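Local coordinates for beta-galactosidase (Bacillus circulans subsp. alkalophilus, PDB 3TTY), which hydrolyses terminal non-reducing beta-D-galactose residues from beta-galactosides, using a TIM-barrel glycoside hydrolase domain, at residues R52-Y57 / K91-V96; M254-E259 / H291-G296; K608-T613 / V619-K624; A662-P665 / V669-L672. One frame throughout, in Å; residues are numbered along the deposited sequence.

Contact 1: R52-Y57 / K91-V96; sequences RDEVSY and KKYPDV
Tyr93 presents the edge of its ring to the carboxylate of Glu54 and gives it one hydrogen bond, with Tyr93 OH 2.5 Å from Glu54 OE2. The acceptor is the anti lone pair of OE2, the one facing away from OE1. The two flat groups stand nearly upright to each other, carboxylate and ring planes 83° apart, while Glu54 CD stays in the plane of the ring. In Glu54, chi1 (-61°) sets CG beside the backbone N, with Glu54 CG 3.3 Å from Tyr93 OH, and the bend at chi2 (95°) turns the carboxylate to the phenol. Lys92 adds its CD, 3.9 Å from Glu54 OE2. Its ammonium stays at 5.8 Å, NZ to Glu54 OE2, too far for a salt bridge, and may favour the negative charge only weakly. Behind Glu54 the loop is shaped by an Asx turn, in which Asp53 OD1 accepts from Val55 N at 2.8 Å. The contact lies at the surface of the barrel domain, tying the loop between helices 47-50 and 60-71 to the end of helix 87-92, with Trp88 against both partners and helix 119-135 touching them through Tyr124 and Thr120.

Contact 2: M254-E259 / H291-G296; sequences MGFYPE and HNLMRG
Leu293 and Phe256 meet through a CH-pi contact: methyl CD2 of the leucine sits squarely over one face of the phenyl ring, 3.6 Å from its centroid and only 11° off the ring normal. All six ring carbons lie at similar range from that methyl, the nearest being Phe256 CZ at 3.6 Å from Leu293 CD2. Leucine CB reaches the same ring near one margin, with Leu293 CB 4.0 Å from Phe256 CE2. With CG of Leu293 anti to the backbone N (chi1 179°), the branch leaves the helix, and chi2 lays CD2 over the ring. If Phe256 were only an alanine, the Leu293 methyl would probably lose the aromatic face it rests on, and a gap would open beside the helix.

The second interaction is of side chain on backbone. Met294, bent at chi2 and chi3, curls its terminal methyl against the glycine, Met294 CE to Gly255 CA being 3.5 Å, and its sulfur follows at 3.9 Å, Met294 SD to Gly255 CA. Gly255 has positive phi (64°), a conformation that favours glycine.

No hydrogen bond crosses this buried interface. It joins the loop after barrel strand 249-253 to helix 284-296, near the centre of the chain. Phe256 also packs on Met289 and Ala290 of that helix, while Leu293 touches Phe263 of helix 262-266 and Trp405 of helix 405-413.

Contact 3: K608-T613 / V619-K624; sequences KPLLNT and VAERVK
This is an apolar contact between the loop that follows helix 591-604 and strand 617-624, an outermost strand of the antiparallel sheet in the C-terminal domain. Val619 faces the loop with both methyls. CG1 meets Leu610, with Val619 CG1 3.9 Å from Leu610 CB, while CG2 lies against the threonine methyl, Val619 CG2 to Thr613 CG2 being 3.6 Å. Between these two, Leu611 crosses the valine at about a right angle, its CB 4.2 Å from Val619 CG2. Leu610 reaches further along the strand: its CD2 lies over the backbone, 3.8 Å from Ala620 CA, and its CG comes 4.0 Å from Glu621 CB. Of the glutamate side chain it meets the CB end; CG, anti to the backbone N (chi1 -180°), carries the chain on to Arg674 and Ser628, which hold OE2. Leu630 of strand 627-634 packs on Leu610, Leu611 and Glu621. No hydrogen bond joins the two segments directly; Asn438 bridges them from outside, bonding to Val619 N as well as to Leu611 O. Thr613 OG1 turns instead to Val617 O. With apolar side chains set against valine methyls and strand backbone, burial and shape rather than direct bonds probably hold loop to strand.

Contact 4: A662-P665 / V669-L672; sequences ATIP and VMIL
In Ile664 both torsions are extended, CG1 anti to the backbone N (chi1 -172°) and CD1 carried straight on, and the branch reaches across to Met670. The methionine runs out through chi2 (173°), setting its sulfur beside the isoleucine, before chi3 turns the terminal methyl. The two side chains thus meet obliquely along their middles: Ile664 CG1 is 3.9 Å from Met670 CG, and Met670 SD 3.9 Å from Ile664 CB. The sulfur also approaches backbone, with Met670 SD 3.9 Å from Thr663 O, while the end of the isoleucine touches the start of the other strand, Ile664 CD1 to Val669 N being 4.1 Å. Cutting Ile664 back to an alanine would remove CG1 and CD1 and is likely to open a gap beside Met670 CG and leave the thioether less firmly held. No hydrogen bond runs between the segments; the axes of their short strands pass 8.5 Å apart, with 138° between N-to-C directions, two sheets facing through side chains. Strand 661-664 pairs with 640-643, strand 669-674 with 627-634 and 649-651. Phe642 packs on both Ile664 and Met670, Val632 touches Ile664, and helix 326-336 of the barrel domain covers Val669.

Overall arrangement
Contacts 1 and 2 both belong to the barrel domain, their centres 34 Å apart: contact 1 lies at the surface, contact 2 at the centre of the chain. Contact 2 is the nearer to the sugar pocket, since Gly255, itself without a side chain, lies about 11 Å from a bound galactose, just after strand 249-253, whose Asn252 lines that pocket. The side chain of Tyr93 in contact 1 is instead about 13 Å from the zinc ion. Contacts 3 and 4, with centres 13 Å apart, both reach the five-stranded sheet of the C-terminal domain, and Phe642 packs against both. Contact 3 comes within about 6 Å of contact 2, nearest atoms, whereas contact 1 lies across the chain's centre from contacts 3 and 4.

Contact 1: R52-Y57 / K91-V96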
loop_
_atom_site.group_PDB
_atom_site.type_symbol
_atom_site.label_atom_id
_atom_site.label_comp_id
_atom_site.label_asym_id
_atom_site.label_seq_id
_atom_site.Cartn_x
_atom_site.Cartn_y
_atom_site.Cartn_z
ATOM N N ARG A 52 -26.066 31.835 -4.670
ATOM C CA ARG A 52 -25.955 31.187 -5.979
ATOM C C ARG A 52 -24.958 31.868 -6.931
ATOM O O ARG A 52 -24.662 31.345 -8.005
ATOM C CB ARG A 52 -27.328 31.130 -6.643
ATOM C CG ARG A 52 -27.945 32.497 -6.860
ATOM C CD ARG A 52 -28.689 32.546 -8.187
ATOM N NE ARG A 52 -29.853 31.664 -8.201
ATOM C CZ ARG A 52 -30.249 30.937 -9.250
ATOM N NH1 ARG A 52 -29.563 30.964 -10.398
ATOM N NH2 ARG A 52 -31.339 30.173 -9.147
ATOM N N ASP A 53 -24.491 33.054 -6.547
ATOM C CA ASP A 53 -23.481 33.790 -7.303
ATOM C C ASP A 53 -22.880 34.883 -6.415
ATOM O O ASP A 53 -23.224 34.978 -5.239
ATOM C CB ASP A 53 -24.037 34.352 -8.622
ATOM C CG ASP A 53 -25.096 35.431 -8.409
ATOM O OD1 ASP A 53 -25.036 36.130 -7.371
ATOM O OD2 ASP A 53 -25.982 35.577 -9.284
ATOM N N GLU A 54 -22.003 35.708 -6.972
ATOM C CA GLU A 54 -21.207 36.630 -6.159
ATOM C C GLU A 54 -22.062 37.662 -5.447
ATOM O O GLU A 54 -21.626 38.301 -4.488
ATOM C CB GLU A 54 -20.154 37.342 -7.018
ATOM C CG GLU A 54 -19.148 36.394 -7.676
ATOM C CD GLU A 54 -19.528 36.020 -9.097
ATOM O OE1 GLU A 54 -20.737 35.960 -9.392
ATOM O OE2 GLU A 54 -18.612 35.811 -9.934
ATOM N N VAL A 55 -23.296 37.791 -5.907
ATOM C CA VAL A 55 -24.112 38.942 -5.577
ATOM C C VAL A 55 -25.466 38.595 -4.924
ATOM O O VAL A 55 -26.127 39.460 -4.358
ATOM C CB VAL A 55 -24.308 39.768 -6.880
ATOM C CG1 VAL A 55 -25.776 40.026 -7.177
ATOM C CG2 VAL A 55 -23.478 41.033 -6.834
ATOM N N SER A 56 -25.871 37.330 -4.984
ATOM C CA SER A 56 -27.230 36.951 -4.594
ATOM C C SER A 56 -27.278 36.099 -3.334
ATOM O O SER A 56 -26.564 35.107 -3.232
ATOM C CB SER A 56 -27.924 36.209 -5.735
ATOM O OG SER A 56 -27.920 36.980 -6.923
ATOM N N TYR A 57 -28.137 36.493 -2.391
ATOM C CA TYR A 57 -28.309 35.795 -1.116
ATOM C C TYR A 57 -29.794 35.528 -0.821
ATOM O O TYR A 57 -30.625 36.437 -0.855
ATOM C CB TYR A 57 -27.686 36.597 0.044
ATOM C CG TYR A 57 -26.179 36.795 -0.065
ATOM C CD1 TYR A 57 -25.293 35.906 0.530
ATOM C CD2 TYR A 57 -25.647 37.864 -0.766
ATOM C CE1 TYR A 57 -23.924 36.077 0.427
ATOM C CE2 TYR A 57 -24.270 38.046 -0.875
ATOM C CZ TYR A 57 -23.423 37.153 -0.277
ATOM O OH TYR A 57 -22.070 37.338 -0.380
ATOM N N LYS A 91 -15.754 26.695 -9.454
ATOM C CA LYS A 91 -15.639 26.827 -10.895
ATOM C C LYS A 91 -15.121 28.210 -11.308
ATOM O O LYS A 91 -14.186 28.320 -12.092
ATOM C CB LYS A 91 -16.991 26.556 -11.563
ATOM C CG LYS A 91 -16.895 26.457 -13.068
ATOM C CD LYS A 91 -17.458 27.696 -13.742
ATOM C CE LYS A 91 -17.216 27.669 -15.258
ATOM N NZ LYS A 91 -17.836 28.840 -15.949
ATOM N N LYS A 92 -15.751 29.261 -10.794
ATOM C CA LYS A 92 -15.367 30.618 -11.147
ATOM C C LYS A 92 -14.088 31.077 -10.448
ATOM O O LYS A 92 -13.321 31.850 -11.023
ATOM C CB LYS A 92 -16.497 31.590 -10.824
ATOM C CG LYS A 92 -17.748 31.394 -11.656
ATOM C CD LYS A 92 -18.950 32.069 -10.995
ATOM C CE LYS A 92 -20.055 32.368 -11.996
ATOM N NZ LYS A 92 -20.476 31.192 -12.818
ATOM N N TYR A 93 -13.860 30.620 -9.215
ATOM C CA TYR A 93 -12.711 31.106 -8.430
ATOM C C TYR A 93 -11.865 29.954 -7.890
ATOM O O TYR A 93 -11.894 29.646 -6.689
ATOM C CB TYR A 93 -13.165 32.046 -7.295
ATOM C CG TYR A 93 -13.970 33.228 -7.801
ATOM C CD1 TYR A 93 -13.347 34.410 -8.195
ATOM C CD2 TYR A 93 -15.354 33.148 -7.907
ATOM C CE1 TYR A 93 -14.089 35.482 -8.680
ATOM C CE2 TYR A 93 -16.097 34.201 -8.385
ATOM C CZ TYR A 93 -15.470 35.362 -8.772
ATOM O OH TYR A 93 -16.237 36.394 -9.240
ATOM N N PRO A 94 -11.093 29.323 -8.782
ATOM C CA PRO A 94 -10.274 28.155 -8.445
ATOM C C PRO A 94 -9.273 28.413 -7.300
ATOM O O PRO A 94 -8.799 27.436 -6.715
ATOM C CB PRO A 94 -9.533 27.824 -9.760
ATOM C CG PRO A 94 -10.205 28.590 -10.822
ATOM C CD PRO A 94 -10.864 29.789 -10.159
ATOM N N ASP A 95 -8.967 29.672 -6.968
ATOM C CA ASP A 95 -8.078 29.959 -5.823
ATOM C C ASP A 95 -8.689 29.428 -4.528
ATOM O O ASP A 95 -8.041 29.322 -3.499
ATOM C CB ASP A 95 -7.786 31.469 -5.692
ATOM C CG ASP A 95 -9.001 32.266 -5.232
ATOM O OD1 ASP A 95 -9.794 32.697 -6.093
ATOM O OD2 ASP A 95 -9.159 32.461 -4.010
ATOM N N VAL A 96 -9.954 29.072 -4.595
ATOM C CA VAL A 96 -10.651 28.532 -3.443
ATOM C C VAL A 96 -10.262 27.066 -3.206
ATOM O O VAL A 96 -10.377 26.546 -2.100
ATOM C CB VAL A 96 -12.162 28.728 -3.644
ATOM C CG1 VAL A 96 -12.918 27.407 -3.600
ATOM C CG2 VAL A 96 -12.687 29.763 -2.660
#

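Contact 2: M254-E259 / H291-G296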
loop_
_atom_site.group_PDB
_atom_site.type_symbol
_atom_site.label_atom_id
_atom_site.label_comp_id
_atom_site.label_asym_id
_atom_site.label_seq_id
_atom_site.Cartn_x
_atom_site.Cartn_y
_atom_site.Cartn_z
ATOM N N MET A 254 -11.846 17.754 16.688
ATOM C CA MET A 254 -11.815 16.313 16.449
ATOM C C MET A 254 -10.916 15.558 17.421
ATOM O O MET A 254 -10.285 14.573 17.054
ATOM C CB MET A 254 -11.444 16.020 14.993
ATOM C CG MET A 254 -12.495 16.543 14.014
ATOM S SD MET A 254 -12.049 16.434 12.270
ATOM C CE MET A 254 -10.907 17.805 12.142
ATOM N N GLY A 255 -10.870 16.027 18.664
ATOM C CA GLY A 255 -10.148 15.325 19.706
ATOM C C GLY A 255 -8.658 15.266 19.441
ATOM O O GLY A 255 -7.999 16.303 19.300
ATOM N N PHE A 256 -8.134 14.047 19.358
ATOM C CA PHE A 256 -6.708 13.824 19.132
ATOM C C PHE A 256 -6.301 13.904 17.660
ATOM O O PHE A 256 -5.306 13.311 17.249
ATOM C CB PHE A 256 -6.284 12.488 19.739
ATOM C CG PHE A 256 -5.935 12.579 21.198
ATOM C CD1 PHE A 256 -4.637 12.885 21.595
ATOM C CD2 PHE A 256 -6.901 12.379 22.169
ATOM C CE1 PHE A 256 -4.312 12.973 22.932
ATOM C CE2 PHE A 256 -6.583 12.476 23.516
ATOM C CZ PHE A 256 -5.288 12.772 23.895
ATOM N N TYR A 257 -7.091 14.631 16.874
ATOM C CA TYR A 257 -6.769 14.916 15.485
ATOM C C TYR A 257 -5.348 15.471 15.417
ATOM O O TYR A 257 -5.018 16.437 16.107
ATOM C CB TYR A 257 -7.791 15.922 14.933
ATOM C CG TYR A 257 -7.599 16.387 13.505
ATOM C CD1 TYR A 257 -7.528 15.480 12.451
ATOM C CD2 TYR A 257 -7.532 17.748 13.207
ATOM C CE1 TYR A 257 -7.375 15.917 11.136
ATOM C CE2 TYR A 257 -7.381 18.196 11.902
ATOM C CZ TYR A 257 -7.299 17.278 10.871
ATOM O OH TYR A 257 -7.152 17.733 9.573
ATOM N N PRO A 258 -4.499 14.863 14.576
ATOM C CA PRO A 258 -3.072 15.218 14.587
ATOM C C PRO A 258 -2.690 16.543 13.906
ATOM O O PRO A 258 -1.624 17.072 14.226
ATOM C CB PRO A 258 -2.391 14.027 13.878
ATOM C CG PRO A 258 -3.476 13.343 13.100
ATOM C CD PRO A 258 -4.790 13.658 13.775
ATOM N N GLU A 259 -3.523 17.081 13.021
ATOM C CA GLU A 259 -3.069 18.145 12.125
ATOM C C GLU A 259 -3.182 19.594 12.622
ATOM O O GLU A 259 -2.610 20.504 12.025
ATOM C CB GLU A 259 -3.739 17.999 10.752
ATOM C CG GLU A 259 -3.325 16.724 10.028
ATOM C CD GLU A 259 -3.899 16.636 8.640
ATOM O OE1 GLU A 259 -5.056 17.081 8.445
ATOM O OE2 GLU A 259 -3.194 16.130 7.737
ATOM N N HIS A 291 -12.209 13.094 25.635
ATOM C CA HIS A 291 -13.111 14.046 26.269
ATOM C C HIS A 291 -12.281 14.873 27.237
ATOM O O HIS A 291 -12.421 16.098 27.324
ATOM C CB HIS A 291 -14.210 13.345 27.076
ATOM C CG HIS A 291 -15.193 12.559 26.259
ATOM N ND1 HIS A 291 -16.007 13.132 25.308
ATOM C CD2 HIS A 291 -15.530 11.246 26.300
ATOM C CE1 HIS A 291 -16.782 12.203 24.776
ATOM N NE2 HIS A 291 -16.513 11.051 25.364
ATOM N N ASN A 292 -11.434 14.174 27.990
ATOM C CA ASN A 292 -10.567 14.803 28.973
ATOM C C ASN A 292 -9.734 15.912 28.338
ATOM O O ASN A 292 -9.714 17.041 28.821
ATOM C CB ASN A 292 -9.653 13.757 29.606
ATOM C CG ASN A 292 -9.129 14.179 30.967
ATOM O OD1 ASN A 292 -8.684 15.319 31.160
ATOM N ND2 ASN A 292 -9.177 13.257 31.919
ATOM N N LEU A 293 -9.067 15.589 27.237
ATOM C CA LEU A 293 -8.252 16.568 26.536
ATOM C C LEU A 293 -9.090 17.763 26.106
ATOM O O LEU A 293 -8.607 18.888 26.070
ATOM C CB LEU A 293 -7.588 15.933 25.310
ATOM C CG LEU A 293 -6.716 16.865 24.473
ATOM C CD1 LEU A 293 -5.493 17.322 25.282
ATOM C CD2 LEU A 293 -6.284 16.176 23.201
ATOM N N MET A 294 -10.352 17.530 25.769
ATOM C CA MET A 294 -11.176 18.626 25.278
ATOM C C MET A 294 -11.494 19.581 26.420
ATOM O O MET A 294 -11.642 20.794 26.228
ATOM C CB MET A 294 -12.461 18.108 24.628
ATOM C CG MET A 294 -12.261 17.272 23.366
ATOM S SD MET A 294 -11.535 18.141 21.969
ATOM C CE MET A 294 -9.794 17.768 22.204
ATOM N N ARG A 295 -11.622 19.017 27.610
ATOM C CA ARG A 295 -11.805 19.814 28.809
ATOM C C ARG A 295 -10.537 20.622 29.077
ATOM O O ARG A 295 -10.595 21.776 29.501
ATOM C CB ARG A 295 -12.105 18.901 29.993
ATOM C CG ARG A 295 -12.331 19.627 31.287
ATOM C CD ARG A 295 -12.768 18.654 32.366
ATOM N NE ARG A 295 -11.665 17.924 32.986
ATOM C CZ ARG A 295 -11.526 16.599 32.975
ATOM N NH1 ARG A 295 -12.406 15.828 32.340
ATOM N NH2 ARG A 295 -10.498 16.042 33.610
ATOM N N GLY A 296 -9.390 20.010 28.817
ATOM C CA GLY A 296 -8.117 20.652 29.099
ATOM C C GLY A 296 -7.787 21.791 28.153
ATOM O O GLY A 296 -6.990 22.671 28.481
#

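Contact 3: K608-T613 / V619-K624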
loop_
_atom_site.group_PDB
_atom_site.type_symbol
_atom_site.label_atom_id
_atom_site.label_comp_id
_atom_site.label_asym_id
_atom_site.label_seq_id
_atom_site.Cartn_x
_atom_site.Cartn_y
_atom_site.Cartn_z
ATOM N N LYS A 608 -5.854 9.448 46.303
ATOM C CA LYS A 608 -6.571 8.181 46.409
ATOM C C LYS A 608 -7.608 8.005 45.302
ATOM O O LYS A 608 -8.162 8.983 44.807
ATOM C CB LYS A 608 -7.273 8.106 47.770
ATOM C CG LYS A 608 -6.324 7.966 48.958
ATOM C CD LYS A 608 -7.086 7.952 50.280
ATOM C CE LYS A 608 -6.168 7.589 51.450
ATOM N NZ LYS A 608 -4.934 8.435 51.509
ATOM N N PRO A 609 -7.879 6.750 44.917
ATOM C CA PRO A 609 -8.979 6.460 43.994
ATOM C C PRO A 609 -10.270 7.148 44.418
ATOM O O PRO A 609 -10.518 7.310 45.611
ATOM C CB PRO A 609 -9.134 4.940 44.115
ATOM C CG PRO A 609 -7.745 4.470 44.384
ATOM C CD PRO A 609 -7.139 5.526 45.287
ATOM N N LEU A 610 -11.067 7.567 43.441
ATOM C CA LEU A 610 -12.404 8.068 43.706
ATOM C C LEU A 610 -13.177 6.980 44.432
ATOM O O LEU A 610 -13.853 7.231 45.432
ATOM C CB LEU A 610 -13.118 8.352 42.387
ATOM C CG LEU A 610 -13.185 9.759 41.801
ATOM C CD1 LEU A 610 -12.335 10.744 42.584
ATOM C CD2 LEU A 610 -12.779 9.721 40.331
ATOM N N LEU A 611 -13.058 5.771 43.896
ATOM C CA LEU A 611 -13.825 4.612 44.309
ATOM C C LEU A 611 -13.024 3.406 43.854
ATOM O O LEU A 611 -12.282 3.494 42.875
ATOM C CB LEU A 611 -15.160 4.613 43.575
ATOM C CG LEU A 611 -16.488 4.415 44.299
ATOM C CD1 LEU A 611 -16.546 5.155 45.630
ATOM C CD2 LEU A 611 -17.605 4.861 43.378
ATOM N N ASN A 612 -13.154 2.287 44.559
ATOM C CA ASN A 612 -12.627 1.022 44.063
ATOM C C ASN A 612 -13.733 0.275 43.345
ATOM O O ASN A 612 -14.809 0.090 43.904
ATOM C CB ASN A 612 -12.056 0.174 45.200
ATOM C CG ASN A 612 -10.757 0.734 45.737
ATOM O OD1 ASN A 612 -9.698 0.557 45.133
ATOM N ND2 ASN A 612 -10.831 1.430 46.870
ATOM N N THR A 613 -13.480 -0.138 42.106
ATOM C CA THR A 613 -14.499 -0.811 41.307
ATOM C C THR A 613 -13.893 -1.916 40.467
ATOM O O THR A 613 -12.689 -1.949 40.253
ATOM C CB THR A 613 -15.235 0.161 40.355
ATOM O OG1 THR A 613 -14.295 0.722 39.433
ATOM C CG2 THR A 613 -15.933 1.276 41.129
ATOM N N VAL A 619 -14.921 5.237 36.907
ATOM C CA VAL A 619 -15.412 6.278 37.786
ATOM C C VAL A 619 -14.686 7.603 37.550
ATOM O O VAL A 619 -13.459 7.648 37.509
ATOM C CB VAL A 619 -15.290 5.872 39.259
ATOM C CG1 VAL A 619 -15.936 6.927 40.143
ATOM C CG2 VAL A 619 -15.929 4.508 39.485
ATOM N N ALA A 620 -15.450 8.678 37.402
ATOM C CA ALA A 620 -14.868 9.995 37.214
ATOM C C ALA A 620 -15.686 11.022 37.975
ATOM O O ALA A 620 -16.864 10.807 38.248
ATOM C CB ALA A 620 -14.801 10.345 35.734
ATOM N N GLU A 621 -15.068 12.151 38.302
ATOM C CA GLU A 621 -15.696 13.103 39.196
ATOM C C GLU A 621 -15.774 14.501 38.610
ATOM O O GLU A 621 -14.812 14.995 38.026
ATOM C CB GLU A 621 -14.940 13.157 40.533
ATOM C CG GLU A 621 -15.548 14.147 41.540
ATOM C CD GLU A 621 -14.614 14.469 42.708
ATOM O OE1 GLU A 621 -13.459 14.873 42.449
ATOM O OE2 GLU A 621 -15.027 14.309 43.881
ATOM N N ARG A 622 -16.930 15.132 38.773
ATOM C CA ARG A 622 -17.064 16.563 38.560
ATOM C C ARG A 622 -17.591 17.185 39.851
ATOM O O ARG A 622 -18.409 16.587 40.550
ATOM C CB ARG A 622 -18.000 16.868 37.385
ATOM C CG ARG A 622 -17.482 16.412 36.023
ATOM C CD ARG A 622 -18.489 16.689 34.899
ATOM N NE ARG A 622 -18.630 18.113 34.608
ATOM C CZ ARG A 622 -19.432 18.626 33.678
ATOM N NH1 ARG A 622 -20.181 17.841 32.920
ATOM N NH2 ARG A 622 -19.495 19.935 33.517
ATOM N N VAL A 623 -17.124 18.390 40.152
ATOM C CA VAL A 623 -17.429 19.054 41.409
ATOM C C VAL A 623 -18.022 20.431 41.162
ATOM O O VAL A 623 -17.512 21.208 40.360
ATOM C CB VAL A 623 -16.156 19.208 42.270
ATOM C CG1 VAL A 623 -16.436 20.069 43.488
ATOM C CG2 VAL A 623 -15.609 17.840 42.674
ATOM N N LYS A 624 -19.110 20.732 41.853
ATOM C CA LYS A 624 -19.788 22.008 41.681
ATOM C C LYS A 624 -20.020 22.598 43.064
ATOM O O LYS A 624 -20.801 22.065 43.857
ATOM C CB LYS A 624 -21.115 21.813 40.941
ATOM C CG LYS A 624 -21.884 23.100 40.636
ATOM C CD LYS A 624 -23.248 22.758 40.040
ATOM C CE LYS A 624 -23.819 23.898 39.216
ATOM N NZ LYS A 624 -24.963 23.408 38.385
#

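Contact 4: A662-P665 / V669-L672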
loop_
_atom_site.group_PDB
_atom_site.type_symbol
_atom_site.label_atom_id
_atom_site.label_comp_id
_atom_site.label_asym_id
_atom_site.label_seq_id
_atom_site.Cartn_x
_atom_site.Cartn_y
_atom_site.Cartn_z
ATOM N N ALA A 662 -23.206 -1.768 46.224
ATOM C CA ALA A 662 -24.174 -1.395 45.199
ATOM C C ALA A 662 -23.918 -2.179 43.930
ATOM O O ALA A 662 -22.777 -2.544 43.625
ATOM C CB ALA A 662 -24.126 0.092 44.915
ATOM N N THR A 663 -24.991 -2.463 43.202
ATOM C CA THR A 663 -24.857 -3.077 41.892
ATOM C C THR A 663 -25.206 -2.068 40.811
ATOM O O THR A 663 -25.927 -1.092 41.044
ATOM C CB THR A 663 -25.724 -4.342 41.732
ATOM O OG1 THR A 663 -27.107 -3.973 41.731
ATOM C CG2 THR A 663 -25.457 -5.323 42.866
ATOM N N ILE A 664 -24.662 -2.308 39.631
ATOM C CA ILE A 664 -24.858 -1.439 38.493
ATOM C C ILE A 664 -25.022 -2.372 37.309
ATOM O O ILE A 664 -24.227 -3.290 37.120
ATOM C CB ILE A 664 -23.651 -0.491 38.302
ATOM C CG1 ILE A 664 -23.941 0.558 37.221
ATOM C CG2 ILE A 664 -22.383 -1.288 38.007
ATOM C CD1 ILE A 664 -22.780 1.551 36.981
ATOM N N PRO A 665 -26.084 -2.168 36.530
ATOM C CA PRO A 665 -26.402 -3.102 35.446
ATOM C C PRO A 665 -25.363 -3.048 34.338
ATOM O O PRO A 665 -24.580 -2.098 34.278
ATOM C CB PRO A 665 -27.752 -2.585 34.917
ATOM C CG PRO A 665 -28.276 -1.640 35.961
ATOM C CD PRO A 665 -27.067 -1.077 36.646
ATOM N N VAL A 669 -25.225 3.303 34.195
ATOM C CA VAL A 669 -24.633 4.566 34.615
ATOM C C VAL A 669 -25.313 5.011 35.903
ATOM O O VAL A 669 -26.540 4.999 35.999
ATOM C CB VAL A 669 -24.819 5.678 33.543
ATOM C CG1 VAL A 669 -24.331 7.025 34.058
ATOM C CG2 VAL A 669 -24.107 5.309 32.251
ATOM N N MET A 670 -24.506 5.388 36.892
ATOM C CA MET A 670 -25.011 6.010 38.102
ATOM C C MET A 670 -24.261 7.317 38.270
ATOM O O MET A 670 -23.100 7.434 37.884
ATOM C CB MET A 670 -24.770 5.112 39.319
ATOM C CG MET A 670 -25.213 3.654 39.130
ATOM S SD MET A 670 -24.733 2.557 40.485
ATOM C CE MET A 670 -25.554 3.368 41.852
ATOM N N ILE A 671 -24.936 8.306 38.834
ATOM C CA ILE A 671 -24.300 9.564 39.163
ATOM C C ILE A 671 -24.540 9.821 40.644
ATOM O O ILE A 671 -25.587 10.342 41.039
ATOM C CB ILE A 671 -24.863 10.720 38.320
ATOM C CG1 ILE A 671 -24.791 10.377 36.828
ATOM C CG2 ILE A 671 -24.121 12.000 38.611
ATOM C CD1 ILE A 671 -25.458 11.401 35.948
ATOM N N LEU A 672 -23.566 9.432 41.457
ATOM C CA LEU A 672 -23.674 9.551 42.901
ATOM C C LEU A 672 -23.442 10.978 43.338
ATOM O O LEU A 672 -22.392 11.544 43.064
ATOM C CB LEU A 672 -22.656 8.637 43.570
ATOM C CG LEU A 672 -23.093 7.194 43.831
ATOM C CD1 LEU A 672 -24.387 6.828 43.085
ATOM C CD2 LEU A 672 -21.964 6.223 43.519
#